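Local coordinates for hydroxynitrile lyase (PDB 5Y02), which probably cleaves cyanohydrins such as (R)-mandelonitrile into an aldehyde and hydrogen cyanide, acting as a homodimer built on the stress responsive A/B barrel fold, at residues 5-10 / 102-107; 11-16 / 63-68; 59-64 / 95-100. All blocks are in the same frame, centred on the assembly; numbering follows the deposited sequence.

How the interactions relate
All three contacts belong to one antiparallel sheet and its margin. Interactions 1 and 2 both use strand 7-15, which pairs with strand 95-104 in the first and with strand 63-69 in the second. Interaction 3 packs the loop leading into strand 63-69 against strand 95-104. Interaction 2 is wholly buried, and its core is a chain of hydroxyl and amide groups beside an aromatic pair. Interaction 1 is buried at its ligand end and frays into exposed residues near the chain termini. Its polar groups reach the bound ligand and the second subunit. Interaction 3 is only partly buried and relies on a lysine lying over an aromatic ring.

Interaction 1. Residues 5-10 / 102-107; sequences EIVRHI and NYIINE. With MXN ((2R)-hydroxy(phenyl)ethanenitrile), chain M.
H9 throws its ring to the side opposite its backbone N (chi1 173°), while N102 turns its amide opposite its own carbonyl carbon (chi1 -68°). The two side chains then lie side by side and point the same way, with ring and amide nearly coplanar. H9 ND1 donates to N102 OD1 at 2.6 Å, and this oxygen sits close to the plane of the imidazole. Another corner of the same ring, H9 NE2, is hydrogen-bonded to O10 of the bound mandelonitrile at 2.6 Å. N102 is therefore a second-shell residue that helps fix the rotation of the ring touching the ligand. N102 ND2 is held by E55 of the second subunit. The backbones form part of the antiparallel sheet of a stress responsive A/B barrel domain, where strand 7-15 pairs with strand 95-104. R8 and Y103 make a hydrogen-bonded pair, with R8 N to Y103 O at 2.8 Å and Y103 N to R8 O at 3.0 Å. On their face of the sheet, R8 CB lies over the Y103 ring, 3.8 Å from its centroid. R8 CG packs on I105 CG1 at 3.6 Å. The R8 guanidinium goes on to E66 of its own chain and E66 of the second subunit; the latter also binds Y103 OH. Near the termini a water bridges I6 O and I105 N.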
loop_
_atom_site.group_PDB
_atom_site.type_symbol
_atom_site.label_atom_id
_atom_site.label_comp_id
_atom_site.label_asym_id
_atom_site.label_seq_id
_atom_site.Cartn_x
_atom_site.Cartn_y
_atom_site.Cartn_z
ATOM N N GLU A 5 -2.456 -16.005 -10.643
ATOM C CA GLU A 5 -3.003 -14.956 -9.759
ATOM C C GLU A 5 -1.924 -14.480 -8.763
ATOM O O GLU A 5 -1.840 -14.956 -7.627
ATOM C CB GLU A 5 -4.271 -15.434 -9.023
ATOM C CG GLU A 5 -5.354 -16.071 -9.895
ATOM C CD GLU A 5 -5.917 -15.166 -10.976
ATOM O OE1 GLU A 5 -6.497 -15.703 -11.944
ATOM O OE2 GLU A 5 -5.799 -13.929 -10.872
ATOM N N ILE A 6 -1.101 -13.545 -9.235
ATOM C CA ILE A 6 -0.063 -12.871 -8.435
ATOM C C ILE A 6 -0.672 -11.947 -7.354
ATOM O O ILE A 6 -1.590 -11.174 -7.636
ATOM C CB ILE A 6 0.874 -12.080 -9.372
ATOM C CG1 ILE A 6 1.740 -13.068 -10.166
ATOM C CG2 ILE A 6 1.753 -11.106 -8.608
ATOM C CD1 ILE A 6 2.286 -12.506 -11.463
ATOM N N VAL A 7 -0.112 -12.019 -6.150
ATOM C CA VAL A 7 -0.664 -11.373 -4.951
ATOM C C VAL A 7 0.265 -10.270 -4.472
ATOM O O VAL A 7 1.455 -10.529 -4.255
ATOM C CB VAL A 7 -0.775 -12.381 -3.781
ATOM C CG1 VAL A 7 -1.195 -11.684 -2.489
ATOM C CG2 VAL A 7 -1.740 -13.515 -4.107
ATOM N N ARG A 8 -0.282 -9.068 -4.275
ATOM C CA ARG A 8 0.437 -7.966 -3.664
ATOM C C ARG A 8 0.148 -7.955 -2.172
ATOM O O ARG A 8 -0.993 -8.112 -1.749
ATOM C CB ARG A 8 0.023 -6.627 -4.268
ATOM C CG ARG A 8 0.310 -6.468 -5.752
ATOM C CD ARG A 8 1.794 -6.211 -6.010
ATOM N NE ARG A 8 2.208 -4.853 -5.655
ATOM C CZ ARG A 8 3.445 -4.494 -5.300
ATOM N NH1 ARG A 8 4.439 -5.383 -5.196
ATOM N NH2 ARG A 8 3.701 -3.215 -5.026
ATOM N N HIS A 9 1.191 -7.729 -1.394
ATOM C CA HIS A 9 1.120 -7.720 0.057
ATOM C C HIS A 9 1.666 -6.357 0.479
ATOM O O HIS A 9 2.867 -6.087 0.345
ATOM C CB HIS A 9 1.965 -8.878 0.597
ATOM C CG HIS A 9 2.119 -8.911 2.087
ATOM N ND1 HIS A 9 1.096 -9.276 2.934
ATOM C CD2 HIS A 9 3.212 -8.735 2.872
ATOM C CE1 HIS A 9 1.536 -9.271 4.182
ATOM N NE2 HIS A 9 2.816 -8.949 4.175
ATOM N N ILE A 10 0.770 -5.504 0.968
ATOM C CA ILE A 10 1.119 -4.141 1.331
ATOM C C ILE A 10 0.816 -3.904 2.793
ATOM O O ILE A 10 -0.297 -4.103 3.221
ATOM C CB ILE A 10 0.364 -3.057 0.528
ATOM C CG1 ILE A 10 0.366 -3.357 -0.970
ATOM C CG2 ILE A 10 0.978 -1.693 0.814
ATOM C CD1 ILE A 10 1.704 -3.369 -1.643
ATOM N N ASN A 102 -3.892 -7.663 1.249
ATOM C CA ASN A 102 -3.367 -8.642 0.294
ATOM C C ASN A 102 -4.353 -8.726 -0.843
ATOM O O ASN A 102 -5.532 -8.917 -0.586
ATOM C CB ASN A 102 -3.277 -10.006 0.959
ATOM C CG ASN A 102 -2.219 -10.045 2.030
ATOM O OD1 ASN A 102 -1.039 -10.008 1.726
ATOM N ND2 ASN A 102 -2.637 -10.095 3.285
ATOM N N TYR A 103 -3.900 -8.568 -2.089
ATOM C CA TYR A 103 -4.842 -8.548 -3.224
ATOM C C TYR A 103 -4.235 -9.047 -4.514
ATOM O O TYR A 103 -3.016 -8.910 -4.734
ATOM C CB TYR A 103 -5.404 -7.139 -3.460
ATOM C CG TYR A 103 -4.351 -6.075 -3.613
ATOM C CD1 TYR A 103 -3.765 -5.518 -2.480
ATOM C CD2 TYR A 103 -3.948 -5.610 -4.859
ATOM C CE1 TYR A 103 -2.817 -4.535 -2.571
ATOM C CE2 TYR A 103 -2.980 -4.599 -4.958
ATOM C CZ TYR A 103 -2.429 -4.075 -3.792
ATOM O OH TYR A 103 -1.455 -3.081 -3.773
ATOM N N ILE A 104 -5.109 -9.581 -5.369
ATOM C CA ILE A 104 -4.751 -9.919 -6.737
ATOM C C ILE A 104 -4.775 -8.631 -7.551
ATOM O O ILE A 104 -5.635 -7.782 -7.331
ATOM C CB ILE A 104 -5.743 -10.953 -7.319
ATOM C CG1 ILE A 104 -5.606 -12.285 -6.563
ATOM C CG2 ILE A 104 -5.570 -11.126 -8.828
ATOM C CD1 ILE A 104 -4.215 -12.872 -6.555
ATOM N N ILE A 105 -3.859 -8.515 -8.500
ATOM C CA ILE A 105 -3.740 -7.326 -9.355
ATOM C C ILE A 105 -4.812 -7.268 -10.428
ATOM O O ILE A 105 -5.076 -8.264 -11.124
ATOM C CB ILE A 105 -2.350 -7.287 -10.029
ATOM C CG1 ILE A 105 -1.284 -7.011 -8.975
ATOM C CG2 ILE A 105 -2.277 -6.239 -11.150
ATOM C CD1 ILE A 105 0.090 -7.555 -9.331
ATOM N N ASN A 106 -5.433 -6.090 -10.534
ATOM C CA ASN A 106 -6.223 -5.683 -11.694
ATOM C C ASN A 106 -5.547 -4.437 -12.305
ATOM O O ASN A 106 -4.986 -3.597 -11.586
ATOM C CB ASN A 106 -7.656 -5.341 -11.281
ATOM C CG ASN A 106 -8.378 -6.510 -10.649
ATOM O OD1 ASN A 106 -8.443 -7.585 -11.232
ATOM N ND2 ASN A 106 -8.928 -6.305 -9.455
ATOM N N GLU A 107 -5.599 -4.318 -13.626
ATOM C CA GLU A 107 -5.041 -3.149 -14.316
ATOM C C GLU A 107 -6.123 -2.434 -15.124
ATOM O O GLU A 107 -5.859 -1.394 -15.734
ATOM C CB GLU A 107 -3.855 -3.562 -15.193
ATOM C CG GLU A 107 -2.825 -4.388 -14.431
ATOM C CD GLU A 107 -1.403 -4.298 -14.969
ATOM O OE1 GLU A 107 -0.493 -4.747 -14.241
ATOM O OE2 GLU A 107 -1.178 -3.792 -16.094
ATOM O OXT GLU A 107 -7.285 -2.862 -15.161
HETATM C C1 MXN M . 5.129 -9.806 7.858
HETATM C C2 MXN M . 4.967 -9.914 9.236
HETATM C C3 MXN M . 5.441 -11.033 9.923
HETATM C C4 MXN M . 6.094 -12.039 9.220
HETATM C C5 MXN M . 6.249 -11.947 7.844
HETATM C C6 MXN M . 5.773 -10.836 7.156
HETATM C C7 MXN M . 4.566 -8.612 7.174
HETATM C C8 MXN M . 3.106 -8.662 7.421
HETATM N N9 MXN M . 1.956 -8.714 7.618
HETATM O O10 MXN M . 4.825 -8.660 5.759
HETATM O O HOH W 1 -2.213 -10.628 -10.172
#

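Interaction 2. Residues 11-16 / 63-68; sequences VFNRYK and HAYEST
Y15, Y65 and N13 meet in a short relay of hydrogen bonds. Y15 OH donates to Y65 OH at 2.7 Å, and Y65 OH donates in turn to N13 OD1 at 2.8 Å. The second bond reaches the amide oxygen from above its carbonyl plane, while that oxygen lies at the edge of the Y65 ring. N13 holds CG between its backbone N and its carbonyl carbon (chi1 88°), and its ND2 sits over the centre of the Y15 ring, 3.3 Å above the plane. Y15 also turns an edge to the face of H63 in a T-shaped pair, with centroids 5.0 Å apart and planes at 87°. This cluster is the tightly packed part. V11 CG1 closes it at one end, 3.8 Å from Y65 CD1. The other face of the sheet has a sparser contact between these strands: F12 CD1 rests on A64 CB at 3.8 Å, and the F12 ring stacks on F12 of the second subunit. R14, partly exposed, points away from strand 63-69 and bonds through NH1 to G60 O. From V11 to N13 the pairs alternate, V11-Y65 and N13-H63 hydrogen-bonded and F12-A64 not; a bulge at T62-H63 follows. Such central strands, with helix 21-37 on one face and a second subunit against the other, are typical of the dimeric alpha-beta barrel, and V11 lines the mandelonitrile pocket.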
loop_
_atom_site.group_PDB
_atom_site.type_symbol
_atom_site.label_atom_id
_atom_site.label_comp_id
_atom_site.label_asym_id
_atom_site.label_seq_id
_atom_site.Cartn_x
_atom_site.Cartn_y
_atom_site.Cartn_z
ATOM N N VAL A 11 1.821 -3.403 3.499
ATOM C CA VAL A 11 1.801 -3.158 4.930
ATOM C C VAL A 11 2.053 -1.673 5.141
ATOM O O VAL A 11 3.007 -1.106 4.594
ATOM C CB VAL A 11 2.904 -3.961 5.635
ATOM C CG1 VAL A 11 2.930 -3.673 7.139
ATOM C CG2 VAL A 11 2.716 -5.445 5.353
ATOM N N PHE A 12 1.189 -1.036 5.925
ATOM C CA PHE A 12 1.480 0.300 6.473
ATOM C C PHE A 12 1.618 0.134 7.995
ATOM O O PHE A 12 0.801 -0.540 8.602
ATOM C CB PHE A 12 0.333 1.299 6.272
ATOM C CG PHE A 12 0.001 1.656 4.850
ATOM C CD1 PHE A 12 0.866 1.431 3.788
ATOM C CD2 PHE A 12 -1.194 2.304 4.598
ATOM C CE1 PHE A 12 0.526 1.818 2.509
ATOM C CE2 PHE A 12 -1.532 2.705 3.313
ATOM C CZ PHE A 12 -0.671 2.456 2.272
ATOM N N ASN A 13 2.619 0.753 8.610
ATOM C CA ASN A 13 2.717 0.756 10.064
ATOM C C ASN A 13 3.214 2.076 10.635
ATOM O O ASN A 13 3.593 3.004 9.912
ATOM C CB ASN A 13 3.542 -0.449 10.590
ATOM C CG ASN A 13 5.026 -0.170 10.677
ATOM O OD1 ASN A 13 5.594 0.476 9.814
ATOM N ND2 ASN A 13 5.676 -0.679 11.742
ATOM N N ARG A 14 3.160 2.121 11.959
ATOM C CA ARG A 14 3.718 3.150 12.778
ATOM C C ARG A 14 4.372 2.398 13.928
ATOM O O ARG A 14 3.763 1.474 14.475
ATOM C CB ARG A 14 2.605 4.056 13.323
ATOM C CG ARG A 14 3.116 5.271 14.084
ATOM C CD ARG A 14 1.988 5.913 14.895
ATOM N NE ARG A 14 2.540 7.023 15.661
ATOM C CZ ARG A 14 2.790 8.242 15.179
ATOM N NH1 ARG A 14 2.510 8.567 13.910
ATOM N NH2 ARG A 14 3.338 9.162 15.981
ATOM N N TYR A 15 5.603 2.772 14.250
ATOM C CA TYR A 15 6.374 2.119 15.303
ATOM C C TYR A 15 6.062 2.683 16.676
ATOM O O TYR A 15 5.727 3.861 16.820
ATOM C CB TYR A 15 7.871 2.220 15.035
ATOM C CG TYR A 15 8.291 1.296 13.922
ATOM C CD1 TYR A 15 8.506 -0.060 14.176
ATOM C CD2 TYR A 15 8.426 1.756 12.610
ATOM C CE1 TYR A 15 8.867 -0.933 13.165
ATOM C CE2 TYR A 15 8.806 0.893 11.588
ATOM C CZ TYR A 15 9.016 -0.447 11.868
ATOM O OH TYR A 15 9.353 -1.327 10.871
ATOM N N LYS A 16 6.219 1.828 17.683
ATOM C CA LYS A 16 6.074 2.264 19.068
ATOM C C LYS A 16 7.119 3.329 19.377
ATOM O O LYS A 16 8.264 3.224 18.947
ATOM C CB LYS A 16 6.258 1.082 19.990
ATOM C CG LYS A 16 5.225 -0.009 19.771
ATOM C CD LYS A 16 4.264 -0.143 20.904
ATOM C CE LYS A 16 3.256 -1.219 20.592
ATOM N NZ LYS A 16 2.636 -1.739 21.827
ATOM N N HIS A 63 5.394 4.342 7.686
ATOM C CA HIS A 63 6.150 3.435 6.830
ATOM C C HIS A 63 5.215 2.567 5.994
ATOM O O HIS A 63 4.125 2.153 6.454
ATOM C CB HIS A 63 6.959 2.489 7.673
ATOM C CG HIS A 63 8.131 3.106 8.354
ATOM N ND1 HIS A 63 8.007 3.989 9.407
ATOM C CD2 HIS A 63 9.460 2.902 8.178
ATOM C CE1 HIS A 63 9.214 4.316 9.834
ATOM N NE2 HIS A 63 10.112 3.671 9.109
ATOM N N ALA A 64 5.650 2.296 4.761
ATOM C CA ALA A 64 4.987 1.348 3.882
ATOM C C ALA A 64 5.995 0.300 3.426
ATOM O O ALA A 64 7.183 0.607 3.235
ATOM C CB ALA A 64 4.396 2.047 2.667
ATOM N N TYR A 65 5.493 -0.910 3.246
ATOM C CA TYR A 65 6.295 -2.043 2.762
ATOM C C TYR A 65 5.454 -2.791 1.732
ATOM O O TYR A 65 4.285 -3.116 1.990
ATOM C CB TYR A 65 6.677 -2.986 3.905
ATOM C CG TYR A 65 7.070 -2.292 5.175
ATOM C CD1 TYR A 65 6.086 -1.819 6.047
ATOM C CD2 TYR A 65 8.400 -2.096 5.525
ATOM C CE1 TYR A 65 6.409 -1.182 7.221
ATOM C CE2 TYR A 65 8.736 -1.450 6.714
ATOM C CZ TYR A 65 7.727 -0.999 7.562
ATOM O OH TYR A 65 7.997 -0.353 8.743
ATOM N N GLU A 66 6.057 -3.107 0.591
ATOM C CA GLU A 66 5.359 -3.802 -0.469
ATOM C C GLU A 66 6.155 -5.038 -0.864
ATOM O O GLU A 66 7.399 -5.009 -0.886
ATOM C CB GLU A 66 5.165 -2.878 -1.685
ATOM C CG GLU A 66 6.407 -2.098 -2.097
ATOM C CD GLU A 66 6.206 -1.285 -3.360
ATOM O OE1 GLU A 66 6.366 -1.861 -4.455
ATOM O OE2 GLU A 66 5.841 -0.086 -3.259
ATOM N N SER A 67 5.437 -6.098 -1.184
ATOM C CA SER A 67 6.064 -7.313 -1.735
ATOM C C SER A 67 5.064 -8.084 -2.579
ATOM O O SER A 67 3.849 -7.799 -2.588
ATOM C CB SER A 67 6.661 -8.169 -0.634
ATOM O OG SER A 67 5.735 -8.471 0.381
ATOM N N THR A 68 5.587 -9.037 -3.335
ATOM C CA THR A 68 4.790 -9.757 -4.296
ATOM C C THR A 68 4.998 -11.247 -4.065
ATOM O O THR A 68 6.117 -11.670 -3.836
ATOM C CB THR A 68 5.203 -9.385 -5.733
ATOM O OG1 THR A 68 4.976 -7.997 -5.967
ATOM C CG2 THR A 68 4.404 -10.187 -6.751
#

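Interaction 3. Residues 59-64 / 95-100; sequences DGFTHA and CEKIVV
K97 lays its side chain across the F61 ring, starting from a CB that points toward segment 59-64. Its CG sits between the backbone N and the carbonyl carbon (chi1 55°), and the chain beyond is extended. CG meets F61 CE1 at 3.7 Å. CD passes F61 CZ at 4.0 Å. CE lies over the middle of the ring, 3.8 Å from the F61 centroid, as a CH-pi contact. NZ reaches past the centre and makes an off-centre cation-pi contact, 4.3 Å from that centroid. The same NZ donates to D59 O at 2.7 Å, with a C=O...N angle of 171°, close to the carbonyl axis. A water placed unusually close to NZ may link it to D59 OD2; the direct approach of the two charges, 4.2 Å between K97 NZ and D59 OD2, is too long for a salt bridge. Strands 63-69 and 95-104 flank strand 7-15 in the antiparallel sheet of the A/B barrel domain, and each has a classic beta bulge here: T62 and H63 face N13, and E96 and K97 face R14. V99 CG1 covers the opposite face of the F61 ring, 4.2 Å from its centroid, and I98 N lies at the ring edge. With K97 cut back to an alanine, one face of F61 would probably lose its cover and D59 O its donor. G60 has positive phi, and a CB there would crowd K97 CE. F61 also packs on L101 of the second subunit.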
loop_
_atom_site.group_PDB
_atom_site.type_symbol
_atom_site.label_atom_id
_atom_site.label_comp_id
_atom_site.label_asym_id
_atom_site.label_seq_id
_atom_site.Cartn_x
_atom_site.Cartn_y
_atom_site.Cartn_z
ATOM N N ASP A 59 -2.714 9.413 8.043
ATOM C CA ASP A 59 -3.422 9.029 9.254
ATOM C C ASP A 59 -2.512 8.433 10.326
ATOM O O ASP A 59 -2.877 7.472 10.994
ATOM C CB ASP A 59 -4.578 8.084 8.909
ATOM C CG ASP A 59 -5.590 7.945 10.048
ATOM O OD1 ASP A 59 -5.651 8.831 10.929
ATOM O OD2 ASP A 59 -6.306 6.926 10.064
ATOM N N GLY A 60 -1.334 9.021 10.491
ATOM C CA GLY A 60 -0.382 8.587 11.504
ATOM C C GLY A 60 0.503 7.413 11.117
ATOM O O GLY A 60 1.432 7.095 11.856
ATOM N N PHE A 61 0.256 6.781 9.963
ATOM C CA PHE A 61 1.167 5.751 9.456
ATOM C C PHE A 61 2.416 6.406 8.875
ATOM O O PHE A 61 2.341 7.419 8.175
ATOM C CB PHE A 61 0.466 4.857 8.432
ATOM C CG PHE A 61 -0.630 4.025 9.023
ATOM C CD1 PHE A 61 -0.323 2.824 9.686
ATOM C CD2 PHE A 61 -1.956 4.434 8.956
ATOM C CE1 PHE A 61 -1.318 2.054 10.247
ATOM C CE2 PHE A 61 -2.967 3.663 9.522
ATOM C CZ PHE A 61 -2.647 2.476 10.173
ATOM N N THR A 62 3.570 5.837 9.188
ATOM C CA THR A 62 4.846 6.428 8.805
ATOM C C THR A 62 5.627 5.644 7.763
ATOM O O THR A 62 6.451 6.236 7.083
ATOM C CB THR A 62 5.751 6.619 10.019
ATOM O OG1 THR A 62 5.977 5.357 10.644
ATOM C CG2 THR A 62 5.054 7.568 11.039
ATOM N N HIS A 63 5.394 4.342 7.686
ATOM C CA HIS A 63 6.150 3.435 6.830
ATOM C C HIS A 63 5.215 2.567 5.994
ATOM O O HIS A 63 4.125 2.153 6.454
ATOM C CB HIS A 63 6.959 2.489 7.673
ATOM C CG HIS A 63 8.131 3.106 8.354
ATOM N ND1 HIS A 63 8.007 3.989 9.407
ATOM C CD2 HIS A 63 9.460 2.902 8.178
ATOM C CE1 HIS A 63 9.214 4.316 9.834
ATOM N NE2 HIS A 63 10.112 3.671 9.109
ATOM N N ALA A 64 5.650 2.296 4.761
ATOM C CA ALA A 64 4.987 1.348 3.882
ATOM C C ALA A 64 5.995 0.300 3.426
ATOM O O ALA A 64 7.183 0.607 3.235
ATOM C CB ALA A 64 4.396 2.047 2.667
ATOM N N CYS A 95 4.852 -2.525 16.465
ATOM C CA CYS A 95 3.876 -1.684 15.764
ATOM C C CYS A 95 2.944 -0.994 16.746
ATOM O O CYS A 95 2.214 -1.656 17.505
ATOM C CB CYS A 95 3.040 -2.499 14.773
ATOM S SG CYS A 95 3.918 -3.207 13.364
ATOM N N GLU A 96 2.962 0.335 16.737
ATOM C CA GLU A 96 1.911 1.101 17.421
ATOM C C GLU A 96 0.575 0.844 16.715
ATOM O O GLU A 96 -0.458 0.589 17.351
ATOM C CB GLU A 96 2.267 2.586 17.439
ATOM C CG GLU A 96 1.244 3.479 18.109
ATOM C CD GLU A 96 1.003 3.106 19.560
ATOM O OE1 GLU A 96 1.954 2.681 20.266
ATOM O OE2 GLU A 96 -0.155 3.233 19.982
ATOM N N LYS A 97 0.606 0.887 15.385
ATOM C CA LYS A 97 -0.497 0.369 14.604
ATOM C C LYS A 97 -0.056 -0.182 13.263
ATOM O O LYS A 97 1.082 0.005 12.847
ATOM C CB LYS A 97 -1.590 1.410 14.449
ATOM C CG LYS A 97 -1.132 2.721 13.868
ATOM C CD LYS A 97 -2.289 3.697 13.921
ATOM C CE LYS A 97 -2.078 4.895 13.020
ATOM N NZ LYS A 97 -3.410 5.527 12.772
ATOM N N ILE A 98 -0.972 -0.888 12.613
ATOM C CA ILE A 98 -0.645 -1.590 11.376
ATOM C C ILE A 98 -1.919 -1.808 10.572
ATOM O O ILE A 98 -2.994 -2.000 11.142
ATOM C CB ILE A 98 0.078 -2.923 11.666
ATOM C CG1 ILE A 98 0.559 -3.581 10.358
ATOM C CG2 ILE A 98 -0.809 -3.879 12.462
ATOM C CD1 ILE A 98 1.377 -4.821 10.571
ATOM N N VAL A 99 -1.805 -1.718 9.253
ATOM C CA VAL A 99 -2.848 -2.188 8.356
ATOM C C VAL A 99 -2.160 -2.936 7.209
ATOM O O VAL A 99 -1.112 -2.490 6.722
ATOM C CB VAL A 99 -3.762 -1.056 7.844
ATOM C CG1 VAL A 99 -2.967 0.044 7.161
ATOM C CG2 VAL A 99 -4.838 -1.584 6.915
ATOM N N VAL A 100 -2.744 -4.066 6.824
ATOM C CA VAL A 100 -2.193 -4.935 5.781
ATOM C C VAL A 100 -3.301 -5.313 4.812
ATOM O O VAL A 100 -4.350 -5.771 5.230
ATOM C CB VAL A 100 -1.579 -6.222 6.381
ATOM C CG1 VAL A 100 -0.839 -7.003 5.311
ATOM C CG2 VAL A 100 -0.619 -5.885 7.524
HETATM O O HOH W 2 -5.567 4.412 12.021
#